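Local coordinates for dihydrofolate reductase (Schistosoma mansoni, PDB 3VCO), which catalyses the NADPH-dependent reduction of 7,8-dihydrofolate to tetrahydrofolate, a key step of folate metabolism that supplies thymidylate, purine and glycine synthesis, at residues 21-26 against 127-131; 152-156 against 190-194. All coordinates share one frame; numbering follows the deposited sequence. Where two conformers were deposited one is given.

Contact 1 of 2, residues 21-26 against 127-131; sequences MRLNVV and EVFII
N24 reaches across to 127-131 with backbone and side chain alike, and its atoms can be followed outward one by one. CB lies against the F129 ring, 3.4 Å from CD1. Chi1 of -62° sets CG beside the backbone N, and the amide group passes over one face of that ring. At the tip, ND2 gives two hydrogen bonds close to the amide plane: one to E127 OE1 (2.8 Å), met nearly along the C-O axis, the other to V128 O (3.0 Å), approached from above the carbonyl plane, 43° out of it. Two acceptors on one NH2 fix the flip of the amide. OD1 then faces R22 and accepts from NE of that residue. V128 O is gripped twice, since N24 N also donates to it.

R22 and E127 add a salt bridge, NH2 to OE1 at 3.5 Å. OE1 lies well out of the guanidinium plane, with no N-H aimed at it, so only the charges attract; the two planes are 40° apart. One water ties R22 O, E127 OE1 and V128 N together. All E127 side-chain contacts hold for the conformer given.

Further along, I130 N donates to N24 O at 2.7 Å and I130 O accepts from V26 N; N24 and V26 flank V25, its bridge partner, as in a parallel ladder. V26 CG2 meets the F129 ring at its edge, 3.7 Å from CD1. F129 and V26 also pack on helix 46-57, whereas V128 and I130 face the other side of the sheet. Adjacent parallel strands of this kind form the centre of the dihydrofolate reductase fold.

Contact 2 of 2, residues 152-156 against 190-194; sequences CTHIL and GFTFK
I155 meets two phenylalanines of 190-194 with two different branches. Its CG2, anti to the backbone N (CG1 takes the place beside that N, chi1 -65°), comes to the edge of the F191 ring near the ring plane, 3.6 Å from CD1. CG1 instead touches the aliphatic root of F193, 3.8 Å from CB, and the two side chains cross at a slant. The F193 ring itself leads away from 152-156: chi1 of 52° places CG between backbone N and carbonyl carbon. T153 runs side by side with F193 and points the same way, its CG2 3.9 Å from F193 CB. The polar end of T153 belongs to the active-site side: OG1 is hydrogen-bonded to OD1 of D48, a residue assigned to the substrate site by similarity.

These groups share one face of an antiparallel pair, the strand ladder near the C-terminus of the dihydrofolate reductase sheet, in which 148-156 is flanked by 23-29 and 191-200. H154 and K194 form a hydrogen-bonded pair: H154 N donates to K194 O at 2.9 Å, almost straight down the carbonyl, and K194 N returns a bond to H154 O (3.0 Å) lying in the carbonyl plane. I155 and F193 follow as a non-hydrogen-bonded pair with CA atoms only 4.3 Å apart. Beyond them L156 N donates to T192 O with an N-H...O angle of 167°.

On the other face K194 O lies off the edge of the H154 ring, near its plane, while SG of C152 sits over one ring face, 3.5 Å above the plane and offset toward the rim. NE2 of H154 is hydrogen-bonded to Y198, and W33 meets the imidazole at a steep angle.

Both segments of contact 1 precede those of contact 2 along the chain. Their centres lie 21 Å apart; the closest atoms of the two are about 5 Å apart, so they do not meet directly. Both belong to one mixed sheet: strand 23-29 pairs in parallel with 125-130 in contact 1 and, on its other edge, with 148-156, which in turn carries the antiparallel strand 191-200 of contact 2. The centre of contact 1 is about 7 Å from the centre of the folded chain, that of contact 2 about 16 Å. Each has side chains close to residues assigned by similarity to the substrate and NADP(+) sites, F52 and Y137 for contact 1, D48 and A28 for contact 2, consistent with a sheet that frames both binding regions.

Contact 1 of 2, residues 21-26 against 127-131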
loop_
_atom_site.group_PDB
_atom_site.type_symbol
_atom_site.label_atom_id
_atom_site.label_comp_id
_atom_site.label_asym_id
_atom_site.label_seq_id
_atom_site.Cartn_x
_atom_site.Cartn_y
_atom_site.Cartn_z
ATOM N N MET A 21 -2.654 14.600 7.603
ATOM C CA MET A 21 -2.548 13.382 6.833
ATOM C C MET A 21 -1.430 12.442 7.321
ATOM O O MET A 21 -0.278 12.815 7.412
ATOM C CB MET A 21 -2.330 13.711 5.346
ATOM C CG MET A 21 -2.545 12.547 4.429
ATOM S SD MET A 21 -2.131 12.832 2.691
ATOM C CE MET A 21 -0.483 13.540 2.827
ATOM N N ARG A 22 -1.804 11.211 7.627
ATOM C CA ARG A 22 -0.859 10.152 7.895
ATOM C C ARG A 22 -0.650 9.488 6.533
ATOM O O ARG A 22 -1.595 9.310 5.771
ATOM C CB ARG A 22 -1.509 9.142 8.846
ATOM C CG ARG A 22 -0.545 8.118 9.411
ATOM C CD ARG A 22 -1.190 7.426 10.531
ATOM N NE ARG A 22 -2.201 6.506 10.066
ATOM C CZ ARG A 22 -3.168 6.004 10.833
ATOM N NH1 ARG A 22 -3.263 6.349 12.128
ATOM N NH2 ARG A 22 -4.036 5.147 10.302
ATOM N N LEU A 23 0.570 9.126 6.198
ATOM C CA LEU A 23 0.730 8.388 4.954
ATOM C C LEU A 23 0.772 6.960 5.366
ATOM O O LEU A 23 1.577 6.590 6.216
ATOM C CB LEU A 23 2.017 8.768 4.240
ATOM C CG LEU A 23 2.159 10.116 3.605
ATOM C CD1 LEU A 23 3.525 10.172 2.937
ATOM C CD2 LEU A 23 1.017 10.322 2.588
ATOM N N ASN A 24 -0.095 6.147 4.786
ATOM C CA ASN A 24 -0.139 4.742 5.129
ATOM C C ASN A 24 0.588 3.998 4.021
ATOM O O ASN A 24 0.389 4.286 2.867
ATOM C CB ASN A 24 -1.571 4.259 5.271
ATOM C CG ASN A 24 -2.314 4.981 6.411
ATOM O OD1 ASN A 24 -2.090 4.705 7.574
ATOM N ND2 ASN A 24 -3.181 5.900 6.058
ATOM N N VAL A 25 1.537 3.165 4.410
ATOM C CA VAL A 25 2.286 2.386 3.473
ATOM C C VAL A 25 1.803 0.950 3.632
ATOM O O VAL A 25 1.738 0.442 4.752
ATOM C CB VAL A 25 3.760 2.488 3.811
ATOM C CG1 VAL A 25 4.526 1.471 3.037
ATOM C CG2 VAL A 25 4.241 3.892 3.483
ATOM N N VAL A 26 1.466 0.300 2.518
ATOM C CA VAL A 26 1.084 -1.121 2.588
ATOM C C VAL A 26 2.103 -1.917 1.750
ATOM O O VAL A 26 2.305 -1.610 0.587
ATOM C CB VAL A 26 -0.326 -1.352 2.000
ATOM C CG1 VAL A 26 -0.777 -2.841 2.178
ATOM C CG2 VAL A 26 -1.307 -0.410 2.683
ATOM N N GLU A 127 -8.516 8.143 4.193
ATOM C CA GLU A 127 -7.081 7.910 4.380
ATOM C C GLU A 127 -6.373 7.651 3.030
ATOM O O GLU A 127 -7.020 7.331 2.012
ATOM C CB GLU A 127 -6.815 6.762 5.385
ATOM C CG GLU A 127 -7.426 6.974 6.843
ATOM C CD GLU A 127 -6.385 7.337 7.907
ATOM O OE1 GLU A 127 -5.191 7.156 7.631
ATOM O OE2 GLU A 127 -6.754 7.812 9.026
ATOM N N VAL A 128 -5.060 7.801 3.032
ATOM C CA VAL A 128 -4.241 7.637 1.847
ATOM C C VAL A 128 -3.307 6.453 2.088
ATOM O O VAL A 128 -2.609 6.411 3.111
ATOM C CB VAL A 128 -3.418 8.914 1.585
ATOM C CG1 VAL A 128 -2.483 8.734 0.405
ATOM C CG2 VAL A 128 -4.376 10.089 1.333
ATOM N N PHE A 129 -3.339 5.478 1.174
ATOM C CA PHE A 129 -2.431 4.322 1.254
ATOM C C PHE A 129 -1.509 4.363 0.039
ATOM O O PHE A 129 -1.992 4.538 -1.075
ATOM C CB PHE A 129 -3.233 3.012 1.306
ATOM C CG PHE A 129 -4.127 2.912 2.543
ATOM C CD1 PHE A 129 -3.706 2.226 3.666
ATOM C CD2 PHE A 129 -5.337 3.609 2.602
ATOM C CE1 PHE A 129 -4.474 2.189 4.801
ATOM C CE2 PHE A 129 -6.132 3.581 3.740
ATOM C CZ PHE A 129 -5.703 2.892 4.864
ATOM N N ILE A 130 -0.204 4.190 0.269
ATOM C CA ILE A 130 0.767 4.000 -0.784
ATOM C C ILE A 130 1.036 2.485 -0.880
ATOM O O ILE A 130 1.546 1.878 0.072
ATOM C CB ILE A 130 2.087 4.695 -0.421
ATOM C CG1 ILE A 130 1.868 6.191 -0.161
ATOM C CG2 ILE A 130 3.161 4.456 -1.498
ATOM C CD1 ILE A 130 1.358 6.940 -1.342
ATOM N N ILE A 131 0.705 1.881 -2.021
ATOM C CA ILE A 131 0.703 0.425 -2.102
ATOM C C ILE A 131 1.855 -0.099 -2.920
ATOM O O ILE A 131 1.943 -1.278 -3.252
ATOM C CB ILE A 131 -0.637 -0.121 -2.581
ATOM C CG1 ILE A 131 -0.888 0.264 -4.031
ATOM C CG2 ILE A 131 -1.775 0.416 -1.625
ATOM C CD1 ILE A 131 -2.028 -0.471 -4.634
HETATM O O HOH W 1 -4.189 9.094 5.534
HETATM O O HOH W 2 0.880 -3.137 -1.521
#

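Contact 2 of 2, residues 152-156 against 190-194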
loop_
_atom_site.group_PDB
_atom_site.type_symbol
_atom_site.label_atom_id
_atom_site.label_comp_id
_atom_site.label_asym_id
_atom_site.label_seq_id
_atom_site.Cartn_x
_atom_site.Cartn_y
_atom_site.Cartn_z
ATOM N N CYS A 152 2.185 -4.103 7.289
ATOM C CA CYS A 152 3.199 -4.959 6.752
ATOM C C CYS A 152 2.728 -6.424 6.803
ATOM O O CYS A 152 2.267 -6.909 7.838
ATOM C CB CYS A 152 4.486 -4.788 7.602
ATOM S SG CYS A 152 5.886 -5.716 6.966
ATOM N N THR A 153 2.845 -7.117 5.677
ATOM C CA THR A 153 2.789 -8.566 5.698
ATOM C C THR A 153 4.202 -9.090 5.672
ATOM O O THR A 153 4.898 -8.946 4.680
ATOM C CB THR A 153 2.027 -9.060 4.483
ATOM O OG1 THR A 153 0.770 -8.367 4.489
ATOM C CG2 THR A 153 1.821 -10.568 4.549
ATOM N N HIS A 154 4.609 -9.717 6.759
ATOM C CA HIS A 154 5.900 -10.423 6.824
ATOM C C HIS A 154 5.777 -11.823 6.261
ATOM O O HIS A 154 4.896 -12.564 6.639
ATOM C CB HIS A 154 6.366 -10.531 8.270
ATOM C CG HIS A 154 6.671 -9.204 8.908
ATOM N ND1 HIS A 154 7.886 -8.563 8.768
ATOM C CD2 HIS A 154 5.934 -8.429 9.734
ATOM C CE1 HIS A 154 7.867 -7.429 9.446
ATOM N NE2 HIS A 154 6.687 -7.311 10.023
ATOM N N ILE A 155 6.696 -12.207 5.391
ATOM C CA ILE A 155 6.607 -13.499 4.740
ATOM C C ILE A 155 7.914 -14.246 4.916
ATOM O O ILE A 155 8.958 -13.616 4.961
ATOM C CB ILE A 155 6.360 -13.280 3.253
ATOM C CG1 ILE A 155 4.994 -12.620 3.056
ATOM C CG2 ILE A 155 6.447 -14.591 2.494
ATOM C CD1 ILE A 155 4.715 -12.193 1.598
ATOM N N LEU A 156 7.844 -15.564 5.088
ATOM C CA LEU A 156 9.020 -16.398 5.017
ATOM C C LEU A 156 9.049 -16.955 3.609
ATOM O O LEU A 156 8.219 -17.788 3.215
ATOM C CB LEU A 156 9.012 -17.491 6.071
ATOM C CG LEU A 156 9.645 -17.096 7.399
ATOM C CD1 LEU A 156 9.864 -18.330 8.224
ATOM C CD2 LEU A 156 10.955 -16.338 7.197
ATOM N N GLY A 190 3.182 -21.966 -0.567
ATOM C CA GLY A 190 4.499 -22.172 -0.001
ATOM C C GLY A 190 4.819 -21.093 1.011
ATOM O O GLY A 190 5.929 -21.043 1.537
ATOM N N PHE A 191 3.832 -20.245 1.291
ATOM C CA PHE A 191 4.054 -19.025 2.072
ATOM C C PHE A 191 3.582 -19.117 3.511
ATOM O O PHE A 191 2.482 -19.582 3.810
ATOM C CB PHE A 191 3.381 -17.815 1.403
ATOM C CG PHE A 191 3.962 -17.484 0.070
ATOM C CD1 PHE A 191 5.116 -16.725 -0.021
ATOM C CD2 PHE A 191 3.384 -17.974 -1.092
ATOM C CE1 PHE A 191 5.676 -16.442 -1.250
ATOM C CE2 PHE A 191 3.930 -17.694 -2.326
ATOM C CZ PHE A 191 5.082 -16.928 -2.409
ATOM N N THR A 192 4.432 -18.651 4.404
ATOM C CA THR A 192 4.056 -18.494 5.788
ATOM C C THR A 192 4.193 -17.003 6.083
ATOM O O THR A 192 5.164 -16.396 5.675
ATOM C CB THR A 192 4.978 -19.313 6.717
ATOM O OG1 THR A 192 4.873 -20.715 6.436
ATOM C CG2 THR A 192 4.598 -19.076 8.139
ATOM N N PHE A 193 3.213 -16.408 6.756
ATOM C CA PHE A 193 3.179 -14.960 6.888
ATOM C C PHE A 193 2.402 -14.508 8.119
ATOM O O PHE A 193 1.693 -15.283 8.767
ATOM C CB PHE A 193 2.635 -14.268 5.613
ATOM C CG PHE A 193 1.303 -14.823 5.138
ATOM C CD1 PHE A 193 1.265 -15.937 4.310
ATOM C CD2 PHE A 193 0.108 -14.245 5.545
ATOM C CE1 PHE A 193 0.060 -16.480 3.905
ATOM C CE2 PHE A 193 -1.108 -14.776 5.134
ATOM C CZ PHE A 193 -1.132 -15.886 4.306
ATOM N N LYS A 194 2.592 -13.259 8.475
ATOM C CA LYS A 194 1.836 -12.702 9.575
ATOM C C LYS A 194 1.698 -11.231 9.291
ATOM O O LYS A 194 2.468 -10.668 8.492
ATOM C CB LYS A 194 2.536 -12.948 10.899
ATOM C CG LYS A 194 3.711 -12.033 11.162
ATOM C CD LYS A 194 4.424 -12.381 12.458
ATOM C CE LYS A 194 3.662 -11.928 13.689
ATOM N NZ LYS A 194 4.567 -11.963 14.891
#